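Local atomic coordinates of transcriptional regulator, IclR family (Ruegeria sp. TM1040, PDB entry 3R4K), a protein that probably regulates transcription by binding DNA as a dimer through a winged helix-turn-helix domain, with a C-terminal domain likely to sense a small-molecule effector. Residues A48-Q53 with P64-L69; T94-H99 with L214-P219; V142-E147 with A178-T183; T160-Q165 with G191-V196; V201-P206 with S241-I246. All coordinates share one frame; numbering follows the deposited sequence.

Contact 1. Residues A48-Q53 with P64-L69; sequences AGFVEQ and PQVLRL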
# COMPACT_ATOMS: atom_id res chain seq x y z
N ALA A 48 11.41 16.95 0.37
CA ALA A 48 10.02 16.53 0.53
C ALA A 48 9.89 15.07 0.97
O ALA A 48 8.79 14.64 1.29
CB ALA A 48 9.25 16.75 -0.76
N GLY A 49 10.99 14.34 0.99
CA GLY A 49 11.02 12.93 1.38
C GLY A 49 10.62 11.96 0.30
O GLY A 49 10.35 10.79 0.59
N PHE A 50 10.56 12.41 -0.97
CA PHE A 50 10.18 11.59 -2.11
C PHE A 50 11.36 10.82 -2.64
O PHE A 50 11.15 9.75 -3.18
CB PHE A 50 9.55 12.46 -3.20
CG PHE A 50 8.07 12.68 -2.94
CD1 PHE A 50 7.64 13.41 -1.84
CD2 PHE A 50 7.12 12.17 -3.82
CE1 PHE A 50 6.27 13.59 -1.59
CE2 PHE A 50 5.75 12.40 -3.60
CZ PHE A 50 5.34 13.08 -2.47
N VAL A 51 12.59 11.37 -2.54
CA VAL A 51 13.80 10.67 -2.96
C VAL A 51 14.84 10.79 -1.83
O VAL A 51 14.71 11.64 -0.94
CB VAL A 51 14.38 11.10 -4.35
CG1 VAL A 51 13.31 11.23 -5.41
CG2 VAL A 51 15.23 12.36 -4.27
N GLU A 52 15.85 9.91 -1.84
CA GLU A 52 16.95 10.01 -0.89
C GLU A 52 18.26 9.57 -1.55
O GLU A 52 18.23 8.79 -2.51
CB GLU A 52 16.68 9.28 0.44
CG GLU A 52 16.56 7.78 0.38
CD GLU A 52 16.39 7.14 1.75
OE1 GLU A 52 15.83 7.80 2.66
OE2 GLU A 52 16.80 5.98 1.91
N GLN A 53 19.38 10.12 -1.08
CA GLN A 53 20.71 9.78 -1.59
C GLN A 53 21.14 8.50 -0.94
O GLN A 53 20.93 8.33 0.27
CB GLN A 53 21.72 10.90 -1.31
CG GLN A 53 21.53 12.14 -2.19
CD GLN A 53 22.55 13.24 -1.96
OE1 GLN A 53 23.62 13.03 -1.37
NE2 GLN A 53 22.25 14.44 -2.46
N PRO A 64 11.01 7.86 1.91
CA PRO A 64 9.96 7.25 2.77
C PRO A 64 8.63 7.97 2.85
O PRO A 64 7.66 7.36 3.31
CB PRO A 64 10.61 7.26 4.15
CG PRO A 64 11.56 8.43 4.12
CD PRO A 64 12.08 8.51 2.72
N GLN A 65 8.55 9.25 2.48
CA GLN A 65 7.30 10.02 2.61
C GLN A 65 6.13 9.62 1.67
O GLN A 65 5.01 10.05 1.92
CB GLN A 65 7.57 11.53 2.55
CG GLN A 65 8.28 11.96 3.85
CD GLN A 65 8.07 13.39 4.25
OE1 GLN A 65 9.04 14.13 4.42
NE2 GLN A 65 6.81 13.78 4.49
N VAL A 66 6.35 8.73 0.71
CA VAL A 66 5.33 8.19 -0.19
C VAL A 66 4.51 7.13 0.54
O VAL A 66 3.39 6.83 0.11
CB VAL A 66 5.92 7.63 -1.53
CG1 VAL A 66 6.51 8.74 -2.39
CG2 VAL A 66 6.96 6.53 -1.29
N LEU A 67 5.06 6.57 1.63
CA LEU A 67 4.38 5.48 2.35
C LEU A 67 3.06 5.92 3.00
O LEU A 67 2.06 5.20 2.90
CB LEU A 67 5.32 4.84 3.38
CG LEU A 67 6.60 4.15 2.85
CD1 LEU A 67 7.40 3.62 4.01
CD2 LEU A 67 6.30 3.01 1.87
N ARG A 68 3.05 7.11 3.62
CA ARG A 68 1.87 7.69 4.26
C ARG A 68 0.80 8.01 3.23
O ARG A 68 -0.37 7.72 3.47
CB ARG A 68 2.25 8.97 5.02
CG ARG A 68 1.23 9.46 6.05
CD ARG A 68 1.52 10.91 6.42
NE ARG A 68 0.37 11.77 6.13
CZ ARG A 68 0.34 12.72 5.20
NH1 ARG A 68 1.42 12.96 4.45
NH2 ARG A 68 -0.75 13.44 5.02
N LEU A 69 1.21 8.55 2.07
CA LEU A 69 0.32 8.92 0.97
C LEU A 69 -0.29 7.70 0.30
O LEU A 69 -1.46 7.75 -0.05
CB LEU A 69 1.07 9.78 -0.08
CG LEU A 69 1.66 11.10 0.43
CD1 LEU A 69 2.39 11.83 -0.69
CD2 LEU A 69 0.59 11.99 1.10

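Contact 2. Residues T94-H99 with L214-P219; sequences TGETTH and LAVAAP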
# COMPACT_ATOMS: atom_id res chain seq x y z
N THR A 94 -18.53 -4.93 -24.41
CA THR A 94 -18.63 -6.34 -24.83
C THR A 94 -20.07 -6.84 -24.89
O THR A 94 -20.34 -7.85 -25.55
CB THR A 94 -17.83 -7.22 -23.87
OG1 THR A 94 -18.39 -7.11 -22.55
CG2 THR A 94 -16.34 -6.86 -23.83
N GLY A 95 -20.97 -6.19 -24.16
CA GLY A 95 -22.36 -6.61 -24.08
C GLY A 95 -22.56 -7.83 -23.19
O GLY A 95 -23.64 -8.42 -23.15
N GLU A 96 -21.50 -8.17 -22.43
CA GLU A 96 -21.46 -9.35 -21.57
C GLU A 96 -21.14 -9.02 -20.10
O GLU A 96 -20.78 -7.90 -19.78
CB GLU A 96 -20.42 -10.34 -22.13
CG GLU A 96 -20.70 -10.76 -23.56
CD GLU A 96 -21.98 -11.53 -23.84
OE1 GLU A 96 -22.63 -11.98 -22.88
OE2 GLU A 96 -22.30 -11.72 -25.03
N THR A 97 -21.32 -10.01 -19.21
CA THR A 97 -21.06 -9.90 -17.78
C THR A 97 -19.57 -9.85 -17.55
O THR A 97 -18.84 -10.68 -18.09
CB THR A 97 -21.71 -11.08 -17.04
OG1 THR A 97 -23.12 -11.04 -17.31
CG2 THR A 97 -21.44 -11.07 -15.51
N THR A 98 -19.12 -8.90 -16.73
CA THR A 98 -17.71 -8.77 -16.38
C THR A 98 -17.55 -8.98 -14.87
O THR A 98 -18.48 -8.68 -14.12
CB THR A 98 -17.16 -7.42 -16.85
OG1 THR A 98 -17.94 -6.38 -16.25
CG2 THR A 98 -17.19 -7.27 -18.36
N HIS A 99 -16.42 -9.52 -14.43
CA HIS A 99 -16.19 -9.71 -13.01
C HIS A 99 -14.72 -9.68 -12.63
O HIS A 99 -13.85 -10.07 -13.41
CB HIS A 99 -16.86 -10.99 -12.46
CG HIS A 99 -16.41 -12.27 -13.06
ND1 HIS A 99 -15.59 -13.15 -12.36
CD2 HIS A 99 -16.74 -12.83 -14.25
CE1 HIS A 99 -15.41 -14.19 -13.16
NE2 HIS A 99 -16.09 -14.05 -14.31
N LEU A 214 -9.40 -10.11 -14.06
CA LEU A 214 -10.52 -9.39 -14.64
C LEU A 214 -11.06 -10.26 -15.78
O LEU A 214 -10.29 -10.69 -16.64
CB LEU A 214 -10.09 -8.00 -15.12
CG LEU A 214 -11.18 -7.14 -15.74
CD1 LEU A 214 -12.27 -6.85 -14.75
CD2 LEU A 214 -10.61 -5.88 -16.31
N ALA A 215 -12.37 -10.57 -15.76
CA ALA A 215 -12.93 -11.48 -16.75
C ALA A 215 -14.20 -11.00 -17.40
O ALA A 215 -14.91 -10.15 -16.85
CB ALA A 215 -13.20 -12.83 -16.10
N VAL A 216 -14.50 -11.60 -18.57
CA VAL A 216 -15.71 -11.40 -19.38
C VAL A 216 -16.35 -12.79 -19.54
O VAL A 216 -15.72 -13.66 -20.15
CB VAL A 216 -15.40 -10.72 -20.76
CG1 VAL A 216 -16.63 -10.69 -21.67
CG2 VAL A 216 -14.86 -9.31 -20.54
N ALA A 217 -17.54 -13.00 -18.95
CA ALA A 217 -18.30 -14.27 -19.02
C ALA A 217 -19.44 -14.11 -19.99
O ALA A 217 -20.27 -13.21 -19.84
CB ALA A 217 -18.82 -14.66 -17.65
N ALA A 218 -19.48 -14.95 -21.00
CA ALA A 218 -20.51 -14.87 -22.01
C ALA A 218 -21.16 -16.22 -22.30
O ALA A 218 -20.51 -17.25 -22.16
CB ALA A 218 -19.90 -14.32 -23.29
N PRO A 219 -22.42 -16.25 -22.78
CA PRO A 219 -22.99 -17.53 -23.21
C PRO A 219 -22.26 -18.00 -24.47
O PRO A 219 -21.90 -17.19 -25.33
CB PRO A 219 -24.45 -17.19 -23.52
CG PRO A 219 -24.67 -15.82 -23.01
CD PRO A 219 -23.36 -15.14 -23.05
O HOH W 1 -22.93 -12.40 -20.08

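Contact 3. Residues V142-E147 with A178-T183; sequences VLAYSE and AEVRRT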
# COMPACT_ATOMS: atom_id res chain seq x y z
N VAL A 142 -4.58 -16.40 -13.15
CA VAL A 142 -3.92 -16.24 -11.84
C VAL A 142 -2.83 -17.30 -11.68
O VAL A 142 -1.74 -16.97 -11.24
CB VAL A 142 -4.94 -16.26 -10.66
CG1 VAL A 142 -4.24 -16.27 -9.31
CG2 VAL A 142 -5.90 -15.08 -10.74
N LEU A 143 -3.12 -18.56 -12.03
CA LEU A 143 -2.17 -19.68 -11.93
C LEU A 143 -0.95 -19.46 -12.82
O LEU A 143 0.18 -19.73 -12.40
CB LEU A 143 -2.87 -20.99 -12.34
CG LEU A 143 -2.52 -22.23 -11.54
CD1 LEU A 143 -2.69 -22.00 -10.03
CD2 LEU A 143 -3.38 -23.40 -11.97
N ALA A 144 -1.16 -18.93 -14.02
CA ALA A 144 -0.11 -18.69 -15.00
C ALA A 144 0.95 -17.68 -14.51
O ALA A 144 2.09 -17.72 -14.98
CB ALA A 144 -0.71 -18.21 -16.30
N TYR A 145 0.59 -16.81 -13.55
CA TYR A 145 1.51 -15.80 -13.03
C TYR A 145 1.76 -15.96 -11.53
O TYR A 145 2.27 -15.04 -10.88
CB TYR A 145 1.00 -14.41 -13.38
CG TYR A 145 1.08 -14.16 -14.87
CD1 TYR A 145 2.29 -13.83 -15.46
CD2 TYR A 145 -0.02 -14.34 -15.69
CE1 TYR A 145 2.39 -13.62 -16.83
CE2 TYR A 145 0.06 -14.14 -17.07
CZ TYR A 145 1.27 -13.76 -17.63
OH TYR A 145 1.37 -13.52 -18.97
N SER A 146 1.48 -17.17 -11.01
CA SER A 146 1.72 -17.56 -9.63
C SER A 146 3.09 -18.26 -9.52
O SER A 146 3.70 -18.64 -10.53
CB SER A 146 0.60 -18.47 -9.14
OG SER A 146 -0.52 -17.70 -8.73
N GLU A 147 3.60 -18.40 -8.28
CA GLU A 147 4.88 -19.05 -8.00
C GLU A 147 4.84 -20.53 -8.41
O GLU A 147 3.82 -21.19 -8.17
CB GLU A 147 5.26 -18.93 -6.52
CG GLU A 147 5.98 -17.64 -6.15
CD GLU A 147 7.20 -17.27 -6.97
OE1 GLU A 147 8.24 -17.96 -6.86
OE2 GLU A 147 7.11 -16.28 -7.73
N ALA A 178 1.07 -22.32 -19.79
CA ALA A 178 2.19 -21.85 -20.60
C ALA A 178 1.71 -20.95 -21.74
O ALA A 178 2.36 -19.94 -22.04
CB ALA A 178 2.97 -23.04 -21.15
N GLU A 179 0.55 -21.28 -22.33
CA GLU A 179 -0.04 -20.49 -23.41
C GLU A 179 -0.57 -19.12 -22.90
O GLU A 179 -0.42 -18.12 -23.60
CB GLU A 179 -1.16 -21.30 -24.12
CG GLU A 179 -1.53 -20.79 -25.52
CD GLU A 179 -0.47 -20.58 -26.59
OE1 GLU A 179 0.71 -20.97 -26.42
OE2 GLU A 179 -0.83 -19.98 -27.63
N VAL A 180 -1.13 -19.10 -21.66
CA VAL A 180 -1.65 -17.88 -21.02
C VAL A 180 -0.46 -16.97 -20.63
O VAL A 180 -0.55 -15.76 -20.86
CB VAL A 180 -2.68 -18.11 -19.86
CG1 VAL A 180 -2.53 -19.40 -19.09
CG2 VAL A 180 -2.86 -16.89 -18.95
N ARG A 181 0.64 -17.56 -20.09
CA ARG A 181 1.88 -16.87 -19.73
C ARG A 181 2.44 -16.12 -20.94
O ARG A 181 2.92 -14.99 -20.83
CB ARG A 181 2.94 -17.88 -19.23
CG ARG A 181 2.74 -18.40 -17.81
CD ARG A 181 3.93 -19.21 -17.29
NE ARG A 181 3.65 -19.85 -16.00
CZ ARG A 181 4.41 -19.76 -14.92
NH1 ARG A 181 5.52 -19.03 -14.94
NH2 ARG A 181 4.06 -20.37 -13.80
N ARG A 182 2.38 -16.79 -22.10
CA ARG A 182 2.89 -16.33 -23.38
C ARG A 182 2.04 -15.21 -24.02
O ARG A 182 2.61 -14.29 -24.62
CB ARG A 182 2.93 -17.55 -24.33
CG ARG A 182 3.93 -17.42 -25.47
CD ARG A 182 3.77 -18.54 -26.49
NE ARG A 182 2.45 -18.56 -27.13
CZ ARG A 182 2.11 -17.85 -28.20
NH1 ARG A 182 2.99 -17.03 -28.77
NH2 ARG A 182 0.89 -17.94 -28.71
N THR A 183 0.70 -15.31 -23.94
CA THR A 183 -0.22 -14.37 -24.60
C THR A 183 -0.82 -13.31 -23.66
O THR A 183 -1.33 -12.31 -24.15
CB THR A 183 -1.36 -15.15 -25.28
OG1 THR A 183 -2.14 -15.82 -24.29
CG2 THR A 183 -0.85 -16.14 -26.32

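Contact 4. Residues T160-Q165 with G191-V196; sequences TARTPQ and GFEAEV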
# COMPACT_ATOMS: atom_id res chain seq x y z
N THR A 160 -11.18 -31.36 -9.18
CA THR A 160 -12.61 -31.65 -9.24
C THR A 160 -13.19 -31.26 -10.59
O THR A 160 -12.90 -30.18 -11.09
CB THR A 160 -13.38 -30.92 -8.11
OG1 THR A 160 -12.55 -30.77 -6.96
CG2 THR A 160 -14.68 -31.62 -7.74
N ALA A 161 -14.02 -32.15 -11.16
CA ALA A 161 -14.71 -31.89 -12.42
C ALA A 161 -16.11 -31.38 -12.09
O ALA A 161 -17.00 -32.17 -11.76
CB ALA A 161 -14.75 -33.13 -13.29
N ARG A 162 -16.28 -30.05 -12.12
CA ARG A 162 -17.55 -29.37 -11.83
C ARG A 162 -18.57 -29.68 -12.92
O ARG A 162 -19.76 -29.88 -12.62
CB ARG A 162 -17.31 -27.86 -11.71
CG ARG A 162 -18.33 -27.14 -10.86
CD ARG A 162 -17.87 -25.72 -10.63
NE ARG A 162 -18.98 -24.78 -10.66
CZ ARG A 162 -19.50 -24.19 -9.58
NH1 ARG A 162 -18.99 -24.43 -8.38
NH2 ARG A 162 -20.51 -23.35 -9.70
N THR A 163 -18.10 -29.72 -14.18
CA THR A 163 -18.88 -30.02 -15.38
C THR A 163 -18.17 -31.15 -16.15
O THR A 163 -16.99 -31.39 -15.90
CB THR A 163 -19.06 -28.74 -16.26
OG1 THR A 163 -17.86 -28.49 -17.00
CG2 THR A 163 -19.48 -27.49 -15.47
N PRO A 164 -18.81 -31.82 -17.15
CA PRO A 164 -18.08 -32.85 -17.92
C PRO A 164 -16.96 -32.27 -18.82
O PRO A 164 -16.16 -33.03 -19.35
CB PRO A 164 -19.18 -33.50 -18.78
CG PRO A 164 -20.48 -33.03 -18.21
CD PRO A 164 -20.21 -31.69 -17.63
N GLN A 165 -16.91 -30.93 -18.97
CA GLN A 165 -15.93 -30.22 -19.81
C GLN A 165 -14.70 -29.75 -19.01
O GLN A 165 -13.73 -29.31 -19.63
CB GLN A 165 -16.57 -28.99 -20.51
CG GLN A 165 -17.64 -29.27 -21.56
CD GLN A 165 -18.77 -30.16 -21.12
OE1 GLN A 165 -19.63 -29.79 -20.31
NE2 GLN A 165 -18.77 -31.39 -21.62
N GLY A 191 -15.92 -24.98 -18.17
CA GLY A 191 -15.15 -25.72 -17.16
C GLY A 191 -15.68 -25.53 -15.75
O GLY A 191 -15.45 -26.37 -14.88
N PHE A 192 -16.37 -24.39 -15.50
CA PHE A 192 -16.98 -24.02 -14.22
C PHE A 192 -18.51 -24.14 -14.32
O PHE A 192 -19.17 -24.69 -13.44
CB PHE A 192 -16.57 -22.59 -13.84
CG PHE A 192 -16.89 -22.17 -12.42
CD1 PHE A 192 -16.14 -22.65 -11.35
CD2 PHE A 192 -17.89 -21.23 -12.17
CE1 PHE A 192 -16.42 -22.24 -10.04
CE2 PHE A 192 -18.17 -20.81 -10.87
CZ PHE A 192 -17.43 -21.32 -9.81
N GLU A 193 -19.06 -23.62 -15.43
CA GLU A 193 -20.48 -23.65 -15.74
C GLU A 193 -20.62 -24.03 -17.20
O GLU A 193 -19.94 -23.43 -18.06
CB GLU A 193 -21.14 -22.28 -15.46
CG GLU A 193 -21.16 -21.85 -14.00
CD GLU A 193 -22.26 -22.40 -13.11
OE1 GLU A 193 -23.11 -23.19 -13.59
OE2 GLU A 193 -22.28 -22.02 -11.91
N ALA A 194 -21.48 -25.03 -17.50
CA ALA A 194 -21.71 -25.46 -18.88
C ALA A 194 -22.34 -24.32 -19.71
O ALA A 194 -23.19 -23.56 -19.20
CB ALA A 194 -22.59 -26.69 -18.92
N GLU A 195 -21.89 -24.19 -20.98
CA GLU A 195 -22.34 -23.21 -21.99
C GLU A 195 -21.96 -21.75 -21.61
O GLU A 195 -22.61 -20.78 -22.06
CB GLU A 195 -23.85 -23.34 -22.30
CG GLU A 195 -24.34 -24.75 -22.66
CD GLU A 195 -23.47 -25.60 -23.57
OE1 GLU A 195 -23.43 -25.32 -24.79
OE2 GLU A 195 -22.86 -26.57 -23.07
N VAL A 196 -20.86 -21.59 -20.87
CA VAL A 196 -20.32 -20.27 -20.54
C VAL A 196 -18.91 -20.20 -21.12
O VAL A 196 -18.09 -21.07 -20.82
CB VAL A 196 -20.36 -19.93 -19.03
CG1 VAL A 196 -19.74 -18.56 -18.77
CG2 VAL A 196 -21.79 -19.96 -18.50
O HOH W 2 -20.48 -26.71 -21.47

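Contact 5. Residues V201-P206 with S241-I246; sequences VPIFGP and SLTERI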
# COMPACT_ATOMS: atom_id res chain seq x y z
N VAL A 201 -7.84 -11.86 -17.95
CA VAL A 201 -6.49 -11.29 -17.91
C VAL A 201 -6.07 -11.16 -16.44
O VAL A 201 -6.92 -10.87 -15.60
CB VAL A 201 -6.35 -9.92 -18.67
CG1 VAL A 201 -6.50 -10.10 -20.17
CG2 VAL A 201 -7.31 -8.85 -18.13
N PRO A 202 -4.78 -11.35 -16.11
CA PRO A 202 -4.38 -11.18 -14.70
C PRO A 202 -4.28 -9.69 -14.32
O PRO A 202 -4.05 -8.83 -15.17
CB PRO A 202 -3.01 -11.85 -14.66
CG PRO A 202 -2.46 -11.64 -16.04
CD PRO A 202 -3.63 -11.68 -16.97
N ILE A 203 -4.48 -9.40 -13.02
CA ILE A 203 -4.36 -8.07 -12.43
C ILE A 203 -3.17 -8.16 -11.51
O ILE A 203 -3.05 -9.11 -10.72
CB ILE A 203 -5.67 -7.60 -11.73
CG1 ILE A 203 -6.87 -7.57 -12.71
CG2 ILE A 203 -5.49 -6.23 -11.04
CD1 ILE A 203 -6.75 -6.61 -13.99
N PHE A 204 -2.23 -7.23 -11.69
CA PHE A 204 -1.00 -7.21 -10.92
C PHE A 204 -1.01 -6.04 -9.97
O PHE A 204 -1.43 -4.95 -10.36
CB PHE A 204 0.22 -7.16 -11.86
CG PHE A 204 0.37 -8.36 -12.77
CD1 PHE A 204 0.83 -9.58 -12.28
CD2 PHE A 204 0.10 -8.26 -14.13
CE1 PHE A 204 0.97 -10.69 -13.12
CE2 PHE A 204 0.26 -9.37 -14.98
CZ PHE A 204 0.69 -10.58 -14.47
N GLY A 205 -0.50 -6.27 -8.76
CA GLY A 205 -0.38 -5.23 -7.74
C GLY A 205 0.88 -4.39 -7.84
O GLY A 205 1.73 -4.64 -8.71
N PRO A 206 1.05 -3.40 -6.94
CA PRO A 206 2.25 -2.54 -6.98
C PRO A 206 3.59 -3.29 -6.86
O PRO A 206 4.59 -2.84 -7.42
CB PRO A 206 2.05 -1.59 -5.80
CG PRO A 206 0.57 -1.56 -5.57
CD PRO A 206 0.13 -2.97 -5.87
N SER A 241 -5.95 -0.67 -17.49
CA SER A 241 -6.61 0.48 -16.86
C SER A 241 -6.84 0.25 -15.34
O SER A 241 -6.61 1.16 -14.55
CB SER A 241 -7.93 0.75 -17.57
OG SER A 241 -8.70 1.72 -16.89
N LEU A 242 -7.25 -0.97 -14.94
CA LEU A 242 -7.48 -1.30 -13.54
C LEU A 242 -6.16 -1.37 -12.79
O LEU A 242 -6.07 -0.84 -11.68
CB LEU A 242 -8.25 -2.63 -13.40
CG LEU A 242 -8.67 -3.08 -11.96
CD1 LEU A 242 -9.44 -1.97 -11.20
CD2 LEU A 242 -9.51 -4.34 -12.02
N THR A 243 -5.13 -1.98 -13.43
CA THR A 243 -3.79 -2.13 -12.88
C THR A 243 -3.26 -0.71 -12.55
O THR A 243 -2.70 -0.50 -11.47
CB THR A 243 -2.89 -2.94 -13.86
OG1 THR A 243 -3.43 -4.26 -14.01
CG2 THR A 243 -1.47 -3.08 -13.37
N GLU A 244 -3.52 0.26 -13.42
CA GLU A 244 -3.12 1.66 -13.27
C GLU A 244 -3.85 2.33 -12.09
O GLU A 244 -3.20 3.04 -11.34
CB GLU A 244 -3.37 2.40 -14.58
CG GLU A 244 -2.78 3.79 -14.65
CD GLU A 244 -3.50 4.67 -15.65
OE1 GLU A 244 -4.28 5.54 -15.21
OE2 GLU A 244 -3.31 4.47 -16.87
N ARG A 245 -5.19 2.09 -11.91
CA ARG A 245 -5.98 2.67 -10.81
C ARG A 245 -5.52 2.17 -9.43
O ARG A 245 -5.88 2.79 -8.41
CB ARG A 245 -7.49 2.42 -10.99
CG ARG A 245 -8.15 3.00 -12.25
CD ARG A 245 -8.69 4.42 -12.10
NE ARG A 245 -9.76 4.53 -11.09
CZ ARG A 245 -9.69 5.29 -9.99
NH1 ARG A 245 -8.60 6.03 -9.75
NH2 ARG A 245 -10.70 5.33 -9.13
N ILE A 246 -4.72 1.08 -9.37
CA ILE A 246 -4.23 0.53 -8.11
C ILE A 246 -2.70 0.62 -8.03
O ILE A 246 -2.12 0.06 -7.11
CB ILE A 246 -4.74 -0.92 -7.85
CG1 ILE A 246 -4.23 -1.92 -8.92
CG2 ILE A 246 -6.28 -0.97 -7.70
CD1 ILE A 246 -4.14 -3.37 -8.47

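Contact 1. Residues A48-Q53 with P64-L69
Phe-50 and Val-66 are brought together by like first torsions: CG of the phenylalanine (chi1 -85°) and CG1 of the valine (chi1 -67°) each stand anti to their own carbonyl carbon. The methyl CG1 of Val-66 then lies over one face of the Phe-50 ring, 4.2 Å from its centroid, a CH-pi contact. The contact joins the winged helix-turn-helix domain of the IclR family to helix 66-76, which leads on toward the C-terminal domain. CD1 of Leu-69 adds a second apolar touch, 3.7 Å from CZ of Phe-50. Leu-45 of helix 35-47 and, from the second subunit, Phe-50 also pack on this ring, so the cluster reaches into the dimer interface.

Gly-49 closes the preceding helix with a Schellman motif at positive phi (82°). A side chain there would run into CG of Gln-65. The carbonyl O of Gly-49 accepts a hydrogen bond from N of Gln-65 at 3.0 Å, with the donor tilted from the carbonyl plane. Glu-52 sends OE2 elsewhere, to salt bridges with Arg-61 and with Arg-73 of the second subunit. Its other oxygen, OE1, rests 3.8 Å from CD of Pro-64.

Contact 2. Residues T94-H99 with L214-P219
An antiparallel strand pair sets Thr-97, Thr-98 and His-99 against Ala-217, Val-216 and Ala-215. The His-99 pair is bonded both ways: its N donates to O of Ala-215 at 2.9 Å, and its O accepts from N of Ala-215 at 2.8 Å. At Thr-97 the pairing loosens. Its O still accepts from N of Ala-217 at 2.8 Å, but the return bond, from Thr-97 N to Ala-217 O, is weak at 3.4 Å. A water enters here: it accepts from N of Thr-97 and donates to O of Ala-217 and to OE1 of Glu-96.

These are central strands of the antiparallel sheet in the profilin-like C-terminal domain, whose family belongs to the GAF clan. On one face, CG2 of Thr-98 and CG2 of Val-216 lie side by side, 3.8 Å apart, and helix 79-94 covers them through Leu-90. On the other face, CG of His-99 stands between its backbone N and carbonyl carbon (chi1 61°). This lays the imidazole over CB of Ala-215, 3.9 Å from the ring centroid. Glu-96 bends at chi2 (-64°) along Ala-218, and its OE1 also forms a salt bridge with Arg-222.

Contact 3. Residues V142-E147 with A178-T183
Ala-144 and Arg-181 come within 5.4 Å between their CA atoms, where the type I turn from Leu-143 to Ser-146 lies beside the end of helix 170-183. CB of Ala-144 meets both methyls of Val-180, CG1 at 3.5 Å and CG2 at 3.7 Å. Tyr-145 holds CG anti to its carbonyl carbon (chi1 -69°), and its ring extends toward the helix. There its OH donates a weak hydrogen bond to the backbone O of Arg-181 at 2.8 Å. A phenylalanine in its place would probably keep the ring packing but leave that carbonyl without its hydroxyl mate. The Arg-181 side chain runs past Ala-144, but it has two conformers, and no firm bond to the turn rests on it.

The turn also has a polar link of its own. OG of Ser-146 donates to O of Val-142 at 2.9 Å, from the opposite face of the carbonyl plane to N of Tyr-145, so that one carbonyl oxygen takes two bonds.

The Tyr-145 ring meets Phe-204 of strand 196-204 edge-to-face and touches Val-210 of strand 210-219, while Leu-143 packs against helix 148-156.

Contact 4. Residues T160-Q165 with G191-V196
The guanidinium of Arg-162 lies flat on the ring of Phe-192 where two surface loops of the profilin-like C-terminal domain meet: one between helices 148-156 and 170-183, the other between strands 186-189 and 196-204. This is the tight part of the contact. The guanidinium and ring planes are within 2° of each other, and CZ of Arg-162 sits over the ring face, 3.7 Å from its centroid, a stacked cation-pi pair. CB of Phe-192 points away from the other loop, and CG, anti to the backbone N (chi1 -168°), brings the ring back to the guanidinium. The ring also packs on Leu-131 and Glu-129 of strand 129-131.

While one face of the guanidinium rests on the ring, its edge makes polar bonds. NE donates to the backbone O of Phe-192 at 2.8 Å. NH2 donates to OE2 of Glu-193 at 3.1 Å, a salt bridge. Both acceptors lie in the guanidinium plane, which fixes its rotation. The carboxylate is turned 76° to that plane and is met from above its own. Glu-193 also touches a crystal neighbour, so the lattice may influence its position.

Thr-163 forms the next layer. Its CG2 approaches O of Phe-192 at 3.5 Å. Its OG1 accepts from N of Gln-165 in an ST turn and also bonds to O of Gly-190.

Beyond it the contact becomes loose and faces solvent. Gln-165 and Glu-195 are linked through a water. This water accepts from N of Glu-195 at 2.9 Å and donates to OE2 of Glu-195 at the same distance. Its bond to OE1 of Gln-165 is weak, at 3.4 Å.

Contact 5. Residues V201-P206 with S241-I246
The carbonyl O of Phe-204 is met from across the contact by two methyls, CG2 of Thr-243 at 3.5 Å and CD1 of Ile-246 at 3.7 Å. No hydrogen bond passes between the two segments. Thr-243 turns its hydroxyl back into its own helix. OG1 stands anti to its carbonyl carbon (chi1 -62°) and bonds to O of Gly-239, and CG2, anti to the backbone N, is the branch that meets O of Phe-204.

Ile-203 points from the strand toward the helix. Its two ends touch different residues: CD1 lies 4.1 Å from CD2 of Leu-242, and CG2 lies 4.1 Å from CD1 of Ile-246. Both neighbours cross it at about a right angle. An alanine here would probably open a gap between sheet and helix and leave the methyls of Leu-242 and Ile-246 without this partner.

Strand 201-204 and helix 241-245 run nearly parallel, 12° apart, with their axes 7.9 Å from each other. This is the C-terminal helix lying on the antiparallel sheet of the profilin-like domain, beside helix 79-94, whose Ala-82 and Ile-79 touch Leu-242 and Ile-246. Past the strand, CG of Pro-206 rests 3.5 Å from O of Ile-246. Pro-206 also packs on Ala-71 of the second subunit, and Arg-245 forms a salt bridge with Glu-52 of that subunit.

With side chains meeting through methyl groups and no hydrogen bond crossing, helix and strand are joined here by burial and shape rather than by directional bonds.

Contacts 2 to 5 all belong to the C-terminal domain; contact 1 lies at the DNA-binding end, its centre about 49 Å from that of contact 4. Contacts 2 and 5 share the sheet: Leu-214 N lies 3.0 Å from Val-201 O, a probable hydrogen bond. Contact 3 reaches contact 5 through CD2 of Tyr-145, 3.7 Å from CG of Pro-202. Contact 4 touches contact 2, with Val-196 CG1 3.7 Å from Ala-218 O. Contacts 1 and 5 come within about 10 Å at their nearest atoms, and both meet the second subunit. An ethanediol, probably from crystallisation, lies about 4 Å from the Pro-64 side chain in contact 1.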